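Secreted hemophore CSA2 (PDB 4Y7S) binds heme as a secreted hemophore, helping Candida albicans use the iron of human hemoglobin during hyphal growth, probably within a cross-cell-wall relay of CFEM proteins. Local coordinates at residues N16-A19 / D20-D24; T48-L51 / C52-N56; P55-T58 / G59-N63; A72-T75 / N76-L80; W95-A99 / S100-A104. All blocks are in the same frame, centred on the assembly; numbering follows the deposited sequence.

Five local contacts line up along the chain and pack together in the CFEM basket. Contact 2 lies against the heme, with C50 and G49 touching the porphyrin next to the axial iron ligand D47. Contact 1 meets it through G17 O and T48 OG1, 2.6 Å apart. Contact 3 shares P55 and N56 with contact 2, their centres about 9 Å apart. Contact 5 is tied to both: C52 O lies 2.8 Å from I96 N, and T58 OG1 lies 2.7 Å from I96 O. Contact 4 is remote from the heme and joins contact 5 through R78 NH2 and S102 OG at 2.8 Å. F18, V61, F77 and W95 bring contacts 1, 3, 4 and 5 together.

Contact 1: residues N16-A19 / D20-D24; sequences NGFA and DRIYD
N16 and D20 meet where the chain turns into the short helix 19-22. Backbone bonds come first: D20 N gives its hydrogen to N16 O at 2.9 Å, then at i to i+3 spacing R21 N to F18 O at 3.2 Å and I22 N to A19 O at 3.1 Å, with a weak bond from Y23 N to the same A19 oxygen. The N16 side chain adds the capping bonds: OD1 takes A19 N at 2.7 Å in a nearly straight bond (173°) and F18 N in a weak one. The D20 carboxylate leans back over N16, but its main partners are the backbone N-H groups of S14 and I15, and its bond from N16 N is weak.

Apolar contact is made by I22, whose CD1 lies over one face of the F18 ring, 4.2 Å from the centroid, a CH-pi approach. With chi1 174° the F18 ring stands beside its own carbonyl carbon, the side from which I22 comes. The R21 side chain passes G17 O with its guanidinium face toward that oxygen. Two amides held by a buried OD1: this is an asparagine side-chain cap before a short, weakly bonded helix turn.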
loop_
_atom_site.group_PDB
_atom_site.type_symbol
_atom_site.label_atom_id
_atom_site.label_comp_id
_atom_site.label_asym_id
_atom_site.label_seq_id
_atom_site.Cartn_x
_atom_site.Cartn_y
_atom_site.Cartn_z
ATOM N N ASN A 16 14.185 9.831 10.951
ATOM C CA ASN A 16 12.802 10.097 10.578
ATOM C C ASN A 16 11.902 9.958 11.813
ATOM O O ASN A 16 12.370 9.570 12.878
ATOM C CB ASN A 16 12.348 9.175 9.433
ATOM C CG ASN A 16 12.412 7.689 9.789
ATOM O OD1 ASN A 16 11.731 7.226 10.699
ATOM N ND2 ASN A 16 13.203 6.932 9.035
ATOM N N GLY A 17 10.622 10.294 11.671
ATOM C CA GLY A 17 9.715 10.336 12.805
ATOM C C GLY A 17 9.484 8.997 13.486
ATOM O O GLY A 17 9.158 8.955 14.671
ATOM N N PHE A 18 9.654 7.908 12.744
ATOM C CA PHE A 18 9.521 6.561 13.301
ATOM C C PHE A 18 10.816 6.140 13.989
ATOM O O PHE A 18 10.821 5.784 15.160
ATOM C CB PHE A 18 9.145 5.583 12.196
ATOM C CG PHE A 18 9.123 4.115 12.617
ATOM C CD1 PHE A 18 8.072 3.598 13.358
ATOM C CD2 PHE A 18 10.137 3.248 12.214
ATOM C CE1 PHE A 18 8.043 2.236 13.724
ATOM C CE2 PHE A 18 10.116 1.887 12.567
ATOM C CZ PHE A 18 9.061 1.383 13.313
ATOM N N ALA A 19 11.912 6.197 13.242
ATOM C CA ALA A 19 13.228 5.841 13.751
ATOM C C ALA A 19 13.635 6.602 15.011
ATOM O O ALA A 19 14.172 6.000 15.937
ATOM C CB ALA A 19 14.270 6.060 12.668
ATOM N N ASP A 20 13.394 7.915 15.043
ATOM C CA ASP A 20 13.852 8.737 16.146
ATOM C C ASP A 20 13.244 8.250 17.463
ATOM O O ASP A 20 13.822 8.424 18.515
ATOM C CB ASP A 20 13.493 10.226 15.927
ATOM C CG ASP A 20 14.441 10.934 14.946
ATOM O OD1 ASP A 20 15.094 10.245 14.129
ATOM O OD2 ASP A 20 14.548 12.189 15.004
ATOM N N ARG A 21 12.061 7.658 17.411
ATOM C CA ARG A 21 11.404 7.241 18.643
ATOM C C ARG A 21 12.050 6.023 19.289
ATOM O O ARG A 21 11.983 5.865 20.502
ATOM C CB ARG A 21 9.934 6.926 18.380
ATOM C CG ARG A 21 9.129 8.086 17.852
ATOM C CD ARG A 21 9.063 9.297 18.828
ATOM N NE ARG A 21 8.568 10.379 18.012
ATOM C CZ ARG A 21 9.314 11.332 17.480
ATOM N NH1 ARG A 21 10.600 11.441 17.769
ATOM N NH2 ARG A 21 8.735 12.220 16.700
ATOM N N ILE A 22 12.692 5.180 18.488
ATOM C CA ILE A 22 13.132 3.870 18.979
ATOM C C ILE A 22 14.589 3.506 18.674
ATOM O O ILE A 22 15.053 2.423 19.061
ATOM C CB ILE A 22 12.198 2.764 18.400
ATOM C CG1 ILE A 22 12.277 2.725 16.884
ATOM C CG2 ILE A 22 10.744 3.012 18.812
ATOM C CD1 ILE A 22 11.422 1.593 16.234
ATOM N N TYR A 23 15.310 4.402 18.008
ATOM C CA TYR A 23 16.609 4.063 17.454
ATOM C C TYR A 23 17.562 3.581 18.532
ATOM O O TYR A 23 18.315 2.627 18.320
ATOM C CB TYR A 23 17.230 5.260 16.713
ATOM C CG TYR A 23 18.471 4.868 15.935
ATOM C CD1 TYR A 23 18.364 4.189 14.732
ATOM C CD2 TYR A 23 19.748 5.162 16.415
ATOM C CE1 TYR A 23 19.486 3.818 14.016
ATOM C CE2 TYR A 23 20.880 4.797 15.706
ATOM C CZ TYR A 23 20.742 4.125 14.506
ATOM O OH TYR A 23 21.857 3.750 13.793
ATOM N N ASP A 24 17.560 4.226 19.671
ATOM C CA ASP A 24 18.446 3.870 20.754
ATOM C C ASP A 24 18.028 2.638 21.545
ATOM O O ASP A 24 18.783 2.140 22.288
ATOM C CB ASP A 24 18.602 5.034 21.696
ATOM C CG ASP A 24 19.334 6.158 21.083
ATOM O OD1 ASP A 24 20.170 5.941 20.211
ATOM O OD2 ASP A 24 19.064 7.265 21.470
#

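Contact 2: residues T48-L51 / C52-N56; sequences TGCL and CVIPN. With HEB (heme b/c), chain D.
C50 has its SG anti to the backbone N (chi1 -175°), which sends the sulfur out over the heme, while I54 turns CG1 anti to its carbonyl carbon (chi1 -57°) and so back toward C50. The two meet at 3.9 Å between C50 SG and I54 CG1, and that same I54 CG1 comes within 3.3 Å of C50 O. C50 O also receives the hydrogen of V53 N at 3.0 Å, and a weak bond from I54 N. One residue earlier, C52 N is shared weakly between T48 O and G49 O as helix 48-53 tightens toward its end.

On the heme side, C50 SG sits above the outer edge of one pyrrole, 3.4 Å from heme C2C. G49 brings bare backbone to the porphyrin, its CA 3.7 Å from the heme methyl CMB and its carbonyl oxygen 3.5 Å from the vinyl carbon CAB. V53 CG2 adds a contact of 3.9 Å to the methyl CMC. V53 and I54 also pack on A87 and A86 of the second subunit.

Both cysteines are locked, C50 to C43 and C52 to C85. C50 N, moreover, donates to OD1 of D47, the axial iron ligand. The helix start thus probably helps orient that carboxylate, while a disulfide sulfur and a glycine form part of the pocket wall, closely packed against the porphyrin.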
loop_
_atom_site.group_PDB
_atom_site.type_symbol
_atom_site.label_atom_id
_atom_site.label_comp_id
_atom_site.label_asym_id
_atom_site.label_seq_id
_atom_site.Cartn_x
_atom_site.Cartn_y
_atom_site.Cartn_z
ATOM N N THR A 48 5.622 10.507 12.705
ATOM C CA THR A 48 5.625 9.170 13.257
ATOM C C THR A 48 4.383 8.378 12.857
ATOM O O THR A 48 4.481 7.297 12.307
ATOM C CB THR A 48 5.722 9.240 14.788
ATOM O OG1 THR A 48 6.846 10.053 15.146
ATOM C CG2 THR A 48 5.871 7.855 15.397
ATOM N N GLY A 49 3.217 8.925 13.158
ATOM C CA GLY A 49 1.960 8.260 12.855
ATOM C C GLY A 49 1.820 7.877 11.398
ATOM O O GLY A 49 1.430 6.757 11.086
ATOM N N CYS A 50 2.147 8.798 10.494
ATOM C CA CYS A 50 2.076 8.475 9.075
ATOM C C CYS A 50 3.044 7.329 8.707
ATOM O O CYS A 50 2.671 6.392 8.008
ATOM C CB CYS A 50 2.378 9.716 8.240
ATOM S SG CYS A 50 2.168 9.485 6.472
ATOM N N LEU A 51 4.258 7.361 9.234
ATOM C CA LEU A 51 5.253 6.339 8.905
ATOM C C LEU A 51 4.950 4.989 9.570
ATOM O O LEU A 51 5.563 3.968 9.236
ATOM C CB LEU A 51 6.645 6.827 9.302
ATOM C CG LEU A 51 7.124 8.028 8.500
ATOM C CD1 LEU A 51 8.417 8.582 9.062
ATOM C CD2 LEU A 51 7.281 7.688 7.047
ATOM N N CYS A 52 4.007 4.991 10.508
ATOM C CA CYS A 52 3.497 3.761 11.115
ATOM C C CYS A 52 2.411 3.072 10.282
ATOM O O CYS A 52 2.102 1.896 10.514
ATOM C CB CYS A 52 2.923 4.058 12.503
ATOM S SG CYS A 52 4.168 4.462 13.751
ATOM N N VAL A 53 1.829 3.785 9.321
ATOM C CA VAL A 53 0.688 3.235 8.617
ATOM C C VAL A 53 0.870 3.101 7.103
ATOM O O VAL A 53 -0.019 2.590 6.449
ATOM C CB VAL A 53 -0.618 4.063 8.891
ATOM C CG1 VAL A 53 -0.833 4.202 10.382
ATOM C CG2 VAL A 53 -0.604 5.443 8.214
ATOM N N ILE A 54 1.975 3.578 6.533
ATOM C CA ILE A 54 2.159 3.434 5.088
ATOM C C ILE A 54 2.891 2.112 4.823
ATOM O O ILE A 54 4.078 2.005 5.131
ATOM C CB ILE A 54 2.956 4.605 4.466
ATOM C CG1 ILE A 54 2.277 5.956 4.750
ATOM C CG2 ILE A 54 3.114 4.389 2.960
ATOM C CD1 ILE A 54 0.857 6.076 4.173
ATOM N N PRO A 55 2.194 1.110 4.266
ATOM C CA PRO A 55 2.803 -0.222 4.193
ATOM C C PRO A 55 4.014 -0.331 3.287
ATOM O O PRO A 55 4.834 -1.203 3.539
ATOM C CB PRO A 55 1.661 -1.114 3.689
ATOM C CG PRO A 55 0.651 -0.213 3.141
ATOM C CD PRO A 55 0.772 1.079 3.875
ATOM N N ASN A 56 4.153 0.522 2.275
ATOM C CA ASN A 56 5.362 0.479 1.465
ATOM C C ASN A 56 6.576 0.830 2.334
ATOM O O ASN A 56 7.671 0.346 2.102
ATOM C CB ASN A 56 5.287 1.451 0.287
ATOM C CG ASN A 56 6.393 1.214 -0.722
ATOM O OD1 ASN A 56 6.651 0.073 -1.108
ATOM N ND2 ASN A 56 7.061 2.286 -1.146
HETATM FE FE HEB D . 0.168 13.053 9.590
HETATM C CHA HEB D . 0.703 16.410 10.103
HETATM C CHB HEB D . -0.218 12.642 12.996
HETATM C CHC HEB D . -1.226 9.932 9.103
HETATM C CHD HEB D . -0.023 13.531 6.220
HETATM N NA HEB D . 0.206 14.312 11.260
HETATM C C1A HEB D . 0.503 15.651 11.233
HETATM C C2A HEB D . 0.546 16.129 12.594
HETATM C C3A HEB D . 0.289 15.091 13.397
HETATM C C4A HEB D . 0.068 13.923 12.569
HETATM C CMA HEB D . 0.222 15.076 14.944
HETATM C CAA HEB D . 0.835 17.596 13.008
HETATM C CBA HEB D . -0.482 18.255 13.414
HETATM C CGA HEB D . -0.249 19.648 13.955
HETATM O O1A HEB D . -1.041 20.103 14.819
HETATM O O2A HEB D . 0.718 20.310 13.525
HETATM N NB HEB D . -0.609 11.641 10.787
HETATM C C1B HEB D . -0.592 11.600 12.171
HETATM C C2B HEB D . -1.029 10.282 12.596
HETATM C C3B HEB D . -1.287 9.569 11.499
HETATM C C4B HEB D . -1.033 10.392 10.372
HETATM C CMB HEB D . -1.146 9.798 14.052
HETATM C CAB HEB D . -1.782 8.121 11.322
HETATM C CBB HEB D . -2.410 7.464 12.287
HETATM N NC HEB D . -0.545 11.946 7.989
HETATM C C1C HEB D . -0.980 10.651 7.985
HETATM C C2C HEB D . -1.129 10.168 6.623
HETATM C C3C HEB D . -0.774 11.181 5.830
HETATM C C4C HEB D . -0.414 12.306 6.674
HETATM C CMC HEB D . -1.589 8.728 6.268
HETATM C CAC HEB D . -0.734 11.273 4.294
HETATM C CBC HEB D . -1.281 10.333 3.530
HETATM N ND HEB D . 0.268 14.711 8.364
HETATM C C1D HEB D . 0.253 14.642 6.979
HETATM C C2D HEB D . 0.620 15.925 6.436
HETATM C C3D HEB D . 0.833 16.824 7.648
HETATM C C4D HEB D . 0.602 15.987 8.796
HETATM C CMD HEB D . 0.739 16.299 4.946
HETATM C CAD HEB D . 1.273 18.299 7.650
HETATM C CBD HEB D . 0.103 19.268 7.609
HETATM C CGD HEB D . 0.650 20.639 7.285
HETATM O O1D HEB D . 1.906 20.811 7.221
HETATM O O2D HEB D . -0.183 21.566 7.081
#

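Contact 3: residues P55-T58 / G59-N63; sequences PNFT and GAVGN
T58 O accepts the backbone hydrogen of G62 N at 2.8 Å, matched in length by the bond from G59 N to P55 O. Both are i to i+4 bonds of the alpha-helix 55-68, one of the helices that build the CFEM basket. Between them V61 N bonds F57 O at 3.1 Å in a nearly straight bond that lies in the plane of that carbonyl.

F57 and V61 stand one turn apart on the inward side. The F57 ring projects anti to its backbone N (chi1 -178°), and V61 lays its CG2 methyl over one face of it, displaced toward the rim. This is a CH-pi contact, with V61 CG2 4.3 Å from the ring centroid and 24° off the normal; its nearest ring atom is F57 CE2, at 3.9 Å. The same methyl also rests against F57 O.

T58 uses its hydroxyl outside the helix: OG1, set between its backbone N and carbonyl carbon (chi1 67°), is hydrogen-bonded to I96 O and so ties helix 55-68 to the loop that leads into helix 99-110. N56, on another side, reaches D24 of the third subunit through ND2, and the A60 methyl packs on that same D24. The other methyl of V61 turns to the core, where V61 CG1 lies 3.9 Å from F77 CZ.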
loop_
_atom_site.group_PDB
_atom_site.type_symbol
_atom_site.label_atom_id
_atom_site.label_comp_id
_atom_site.label_asym_id
_atom_site.label_seq_id
_atom_site.Cartn_x
_atom_site.Cartn_y
_atom_site.Cartn_z
ATOM N N PRO A 55 2.194 1.110 4.266
ATOM C CA PRO A 55 2.803 -0.222 4.193
ATOM C C PRO A 55 4.014 -0.331 3.287
ATOM O O PRO A 55 4.834 -1.203 3.539
ATOM C CB PRO A 55 1.661 -1.114 3.689
ATOM C CG PRO A 55 0.651 -0.213 3.141
ATOM C CD PRO A 55 0.772 1.079 3.875
ATOM N N ASN A 56 4.153 0.522 2.275
ATOM C CA ASN A 56 5.362 0.479 1.465
ATOM C C ASN A 56 6.576 0.830 2.334
ATOM O O ASN A 56 7.671 0.346 2.102
ATOM C CB ASN A 56 5.287 1.451 0.287
ATOM C CG ASN A 56 6.393 1.214 -0.722
ATOM O OD1 ASN A 56 6.651 0.073 -1.108
ATOM N ND2 ASN A 56 7.061 2.286 -1.146
ATOM N N PHE A 57 6.365 1.664 3.341
ATOM C CA PHE A 57 7.428 2.001 4.284
ATOM C C PHE A 57 7.581 0.940 5.390
ATOM O O PHE A 57 8.673 0.402 5.600
ATOM C CB PHE A 57 7.169 3.376 4.912
ATOM C CG PHE A 57 8.251 3.813 5.853
ATOM C CD1 PHE A 57 9.411 4.429 5.367
ATOM C CD2 PHE A 57 8.137 3.589 7.208
ATOM C CE1 PHE A 57 10.427 4.829 6.236
ATOM C CE2 PHE A 57 9.160 3.981 8.085
ATOM C CZ PHE A 57 10.300 4.600 7.592
ATOM N N THR A 58 6.499 0.624 6.098
ATOM C CA THR A 58 6.597 -0.324 7.206
ATOM C C THR A 58 7.011 -1.705 6.707
ATOM O O THR A 58 7.677 -2.444 7.415
ATOM C CB THR A 58 5.277 -0.467 7.976
ATOM O OG1 THR A 58 4.303 -1.077 7.134
ATOM C CG2 THR A 58 4.779 0.892 8.478
ATOM N N GLY A 59 6.572 -2.065 5.510
ATOM C CA GLY A 59 6.881 -3.374 4.945
ATOM C C GLY A 59 8.362 -3.488 4.615
ATOM O O GLY A 59 8.981 -4.538 4.785
ATOM N N ALA A 60 8.935 -2.389 4.135
ATOM C CA ALA A 60 10.359 -2.377 3.842
ATOM C C ALA A 60 11.145 -2.528 5.138
ATOM O O ALA A 60 12.096 -3.308 5.199
ATOM C CB ALA A 60 10.760 -1.082 3.119
ATOM N N VAL A 61 10.741 -1.781 6.162
ATOM C CA VAL A 61 11.389 -1.850 7.457
ATOM C C VAL A 61 11.239 -3.271 8.001
ATOM O O VAL A 61 12.205 -3.883 8.444
ATOM C CB VAL A 61 10.800 -0.811 8.449
ATOM C CG1 VAL A 61 11.317 -1.075 9.850
ATOM C CG2 VAL A 61 11.156 0.607 8.011
ATOM N N GLY A 62 10.031 -3.803 7.900
ATOM C CA GLY A 62 9.735 -5.134 8.390
ATOM C C GLY A 62 10.509 -6.232 7.675
ATOM O O GLY A 62 11.026 -7.157 8.306
ATOM N N ASN A 63 10.594 -6.129 6.355
ATOM C CA ASN A 63 11.353 -7.087 5.567
ATOM C C ASN A 63 12.803 -7.106 5.983
ATOM O O ASN A 63 13.413 -8.164 6.079
ATOM C CB ASN A 63 11.273 -6.745 4.091
ATOM C CG ASN A 63 10.023 -7.250 3.456
ATOM O OD1 ASN A 63 9.405 -8.200 3.936
ATOM N ND2 ASN A 63 9.646 -6.638 2.344
#

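Contact 4: residues A72-T75 / N76-L80; sequences ADVT and NFRKL
The first turns of alpha-helix 72-87 carry this contact, and A72 and N76 meet there, away from the heme. N76 N donates to A72 O at 2.8 Å, and the following i to i+4 bonds run from F77 N to D73 O, from R78 N to V74 O and from K79 N to T75 O.

The N76 side chain curls over the carbonyl of A72, its CB 3.3 Å from A72 O. Its CG stands anti to the carbonyl carbon (chi1 -77°), which leaves the amide pointing back along the helix toward D73. There a water closes the bridge: N76 ND2 donates to it at 2.8 Å, and it donates to D73 OD1 at 2.5 Å. This puts an amide and a carboxylate, three residues apart, on one water on the outer side of the helix.

T75 and K79 lie side by side and point the same way. K79 is extended beyond CG, and its CE passes T75 CG2 at 4.1 Å. R78 instead bends at chi3 (85°): CG passes V74 O at 3.4 Å, while the guanidinium turns to helix 99-110, with NH1 in a salt bridge to D106 and NH2 bonded to S102. F77 leads its ring inward to I22, V61 and V65. V74 and F77 face the interior, D73, N76 and K79 lie on the outer side, and R78 bridges to the neighbouring helix: an amphipathic alpha-helix of the disulfide-braced CFEM basket.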
loop_
_atom_site.group_PDB
_atom_site.type_symbol
_atom_site.label_atom_id
_atom_site.label_comp_id
_atom_site.label_asym_id
_atom_site.label_seq_id
_atom_site.Cartn_x
_atom_site.Cartn_y
_atom_site.Cartn_z
ATOM N N ALA A 72 14.487 -13.228 19.918
ATOM C CA ALA A 72 13.976 -12.149 20.758
ATOM C C ALA A 72 14.228 -10.769 20.167
ATOM O O ALA A 72 13.488 -9.823 20.465
ATOM C CB ALA A 72 14.579 -12.249 22.142
ATOM N N ASP A 73 15.254 -10.633 19.328
ATOM C CA ASP A 73 15.529 -9.356 18.679
ATOM C C ASP A 73 14.341 -8.948 17.803
ATOM O O ASP A 73 13.979 -7.767 17.732
ATOM C CB ASP A 73 16.806 -9.428 17.834
ATOM C CG ASP A 73 18.059 -9.487 18.669
ATOM O OD1 ASP A 73 17.984 -9.184 19.880
ATOM O OD2 ASP A 73 19.112 -9.887 18.117
ATOM N N VAL A 74 13.738 -9.907 17.112
ATOM C CA VAL A 74 12.561 -9.594 16.293
ATOM C C VAL A 74 11.395 -9.160 17.196
ATOM O O VAL A 74 10.770 -8.113 16.988
ATOM C CB VAL A 74 12.112 -10.786 15.430
ATOM C CG1 VAL A 74 10.895 -10.382 14.600
ATOM C CG2 VAL A 74 13.249 -11.246 14.508
ATOM N N THR A 75 11.135 -9.966 18.222
ATOM C CA THR A 75 10.058 -9.707 19.164
ATOM C C THR A 75 10.193 -8.330 19.846
ATOM O O THR A 75 9.227 -7.570 19.938
ATOM C CB THR A 75 10.024 -10.815 20.204
ATOM O OG1 THR A 75 9.844 -12.068 19.525
ATOM C CG2 THR A 75 8.894 -10.613 21.189
ATOM N N ASN A 76 11.395 -8.013 20.310
ATOM C CA ASN A 76 11.654 -6.728 20.943
ATOM C C ASN A 76 11.530 -5.561 19.964
ATOM O O ASN A 76 10.989 -4.505 20.304
ATOM C CB ASN A 76 13.036 -6.752 21.600
ATOM C CG ASN A 76 13.038 -7.517 22.895
ATOM O OD1 ASN A 76 12.024 -7.564 23.580
ATOM N ND2 ASN A 76 14.158 -8.178 23.214
ATOM N N PHE A 77 12.015 -5.738 18.747
ATOM C CA PHE A 77 11.823 -4.706 17.752
ATOM C C PHE A 77 10.323 -4.438 17.542
ATOM O O PHE A 77 9.898 -3.284 17.518
ATOM C CB PHE A 77 12.455 -5.036 16.406
ATOM C CG PHE A 77 12.112 -4.015 15.381
ATOM C CD1 PHE A 77 12.864 -2.844 15.296
ATOM C CD2 PHE A 77 10.978 -4.153 14.588
ATOM C CE1 PHE A 77 12.522 -1.846 14.397
ATOM C CE2 PHE A 77 10.625 -3.157 13.681
ATOM C CZ PHE A 77 11.400 -2.005 13.589
ATOM N N ARG A 78 9.522 -5.491 17.407
ATOM C CA ARG A 78 8.109 -5.295 17.136
ATOM C C ARG A 78 7.401 -4.609 18.318
ATOM O O ARG A 78 6.522 -3.776 18.107
ATOM C CB ARG A 78 7.392 -6.609 16.832
ATOM C CG ARG A 78 7.782 -7.251 15.530
ATOM C CD ARG A 78 6.873 -8.457 15.198
ATOM N NE ARG A 78 5.620 -8.080 14.525
ATOM C CZ ARG A 78 4.787 -8.950 13.944
ATOM N NH1 ARG A 78 5.055 -10.248 13.964
ATOM N NH2 ARG A 78 3.679 -8.524 13.359
ATOM N N LYS A 79 7.782 -4.958 19.548
ATOM C CA LYS A 79 7.214 -4.322 20.728
ATOM C C LYS A 79 7.507 -2.837 20.735
ATOM O O LYS A 79 6.648 -2.043 21.078
ATOM C CB LYS A 79 7.769 -4.950 21.997
ATOM C CG LYS A 79 7.170 -6.304 22.270
ATOM C CD LYS A 79 7.610 -6.895 23.631
ATOM C CE LYS A 79 6.925 -8.246 23.863
ATOM N NZ LYS A 79 7.557 -9.013 24.960
ATOM N N LEU A 80 8.720 -2.462 20.364
ATOM C CA LEU A 80 9.072 -1.045 20.318
ATOM C C LEU A 80 8.351 -0.300 19.191
ATOM O O LEU A 80 7.893 0.836 19.386
ATOM C CB LEU A 80 10.575 -0.877 20.167
ATOM C CG LEU A 80 11.339 -1.149 21.448
ATOM C CD1 LEU A 80 12.751 -1.477 21.105
ATOM C CD2 LEU A 80 11.266 0.045 22.390
HETATM O O HOH W 1 16.611 -8.421 21.887
#

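Contact 5: residues W95-A99 / S100-A104; sequences WIIPA and SVSSA
I97 reaches from the loop toward S102 on the helix that follows. At CB the side chain splits. One branch, CG2, lies over the centre of the W95 indole, 3.5 Å above its plane, with T58 OG1 also close by. The other, CG1, is held between the backbone N and the carbonyl carbon (chi1 54°), and with the chain extended beyond it (chi2 176°) the tip is carried to the helix. There CD1 rests 3.7 Å from S102 CA and 3.8 Å from S102 CB, with V101 CG1 at 4.2 Å from I97 CD1. R78 NH2 borders this tip as well, 3.6 Å from I97 CD1.

P98 makes a second apolar patch. Its ring lies alongside V101 and points the same way, with P98 CG 3.8 Å from V101 CG2. Its carbonyl starts the helix bonding: S102 N donates to P98 O at 3.0 Å, and one residue on S103 N donates to A99 O at 3.0 Å.

Across the subunit boundary, A99 and S100 form backbone hydrogen bonds with the second subunit, on whose I5 P98 also packs. With proline at the N-cap position, a hydrophobic residue just before it folded back on the first turn, and backbone bonding beginning at P98 O, this is the N-terminal entry of alpha-helix 99-110 in the CFEM fold.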
loop_
_atom_site.group_PDB
_atom_site.type_symbol
_atom_site.label_atom_id
_atom_site.label_comp_id
_atom_site.label_asym_id
_atom_site.label_seq_id
_atom_site.Cartn_x
_atom_site.Cartn_y
_atom_site.Cartn_z
ATOM N N TRP A 95 1.445 -0.650 14.486
ATOM C CA TRP A 95 2.468 -0.679 13.446
ATOM C C TRP A 95 1.880 -1.474 12.283
ATOM O O TRP A 95 1.768 -2.691 12.347
ATOM C CB TRP A 95 3.772 -1.272 13.969
ATOM C CG TRP A 95 4.911 -1.196 12.982
ATOM C CD1 TRP A 95 5.325 -0.094 12.295
ATOM C CD2 TRP A 95 5.784 -2.259 12.596
ATOM N NE1 TRP A 95 6.382 -0.406 11.491
ATOM C CE2 TRP A 95 6.694 -1.729 11.660
ATOM C CE3 TRP A 95 5.889 -3.613 12.947
ATOM C CZ2 TRP A 95 7.684 -2.500 11.067
ATOM C CZ3 TRP A 95 6.877 -4.373 12.359
ATOM C CH2 TRP A 95 7.769 -3.815 11.436
ATOM N N ILE A 96 1.452 -0.773 11.239
ATOM C CA ILE A 96 0.611 -1.394 10.221
ATOM C C ILE A 96 1.448 -1.971 9.094
ATOM O O ILE A 96 1.876 -1.245 8.209
ATOM C CB ILE A 96 -0.378 -0.382 9.583
ATOM C CG1 ILE A 96 -1.104 0.479 10.637
ATOM C CG2 ILE A 96 -1.377 -1.110 8.697
ATOM C CD1 ILE A 96 -2.087 -0.246 11.517
ATOM N N ILE A 97 1.613 -3.290 9.091
ATOM C CA ILE A 97 2.447 -3.956 8.090
ATOM C C ILE A 97 1.647 -4.924 7.254
ATOM O O ILE A 97 0.609 -5.422 7.685
ATOM C CB ILE A 97 3.628 -4.720 8.746
ATOM C CG1 ILE A 97 3.144 -5.693 9.825
ATOM C CG2 ILE A 97 4.598 -3.757 9.321
ATOM C CD1 ILE A 97 4.273 -6.549 10.443
ATOM N N PRO A 98 2.145 -5.223 6.050
ATOM C CA PRO A 98 1.508 -6.251 5.228
ATOM C C PRO A 98 1.435 -7.624 5.943
ATOM O O PRO A 98 2.305 -7.936 6.767
ATOM C CB PRO A 98 2.433 -6.343 4.028
ATOM C CG PRO A 98 3.161 -5.034 3.986
ATOM C CD PRO A 98 3.329 -4.641 5.395
ATOM N N ALA A 99 0.421 -8.424 5.644
ATOM C CA ALA A 99 0.293 -9.734 6.274
ATOM C C ALA A 99 1.489 -10.634 5.952
ATOM O O ALA A 99 1.944 -11.385 6.805
ATOM C CB ALA A 99 -0.999 -10.410 5.854
ATOM N N SER A 100 1.993 -10.557 4.723
ATOM C CA SER A 100 3.159 -11.355 4.314
ATOM C C SER A 100 4.408 -10.985 5.140
ATOM O O SER A 100 5.204 -11.847 5.520
ATOM C CB SER A 100 3.410 -11.154 2.824
ATOM O OG SER A 100 3.638 -9.774 2.550
ATOM N N VAL A 101 4.562 -9.704 5.438
ATOM C CA VAL A 101 5.689 -9.244 6.253
ATOM C C VAL A 101 5.546 -9.689 7.708
ATOM O O VAL A 101 6.526 -10.112 8.341
ATOM C CB VAL A 101 5.834 -7.706 6.193
ATOM C CG1 VAL A 101 6.893 -7.219 7.183
ATOM C CG2 VAL A 101 6.162 -7.251 4.763
ATOM N N SER A 102 4.337 -9.607 8.249
ATOM C CA SER A 102 4.089 -10.120 9.592
ATOM C C SER A 102 4.464 -11.601 9.692
ATOM O O SER A 102 5.067 -12.010 10.671
ATOM C CB SER A 102 2.627 -9.931 9.992
ATOM O OG SER A 102 2.469 -10.154 11.387
ATOM N N SER A 103 4.084 -12.401 8.691
ATOM C CA SER A 103 4.381 -13.830 8.687
ATOM C C SER A 103 5.887 -14.057 8.661
ATOM O O SER A 103 6.396 -14.915 9.367
ATOM C CB SER A 103 3.721 -14.534 7.494
ATOM O OG SER A 103 2.314 -14.360 7.523
ATOM N N ALA A 104 6.593 -13.265 7.862
ATOM C CA ALA A 104 8.055 -13.334 7.798
ATOM C C ALA A 104 8.681 -12.974 9.151
ATOM O O ALA A 104 9.679 -13.567 9.561
ATOM C CB ALA A 104 8.592 -12.408 6.691
#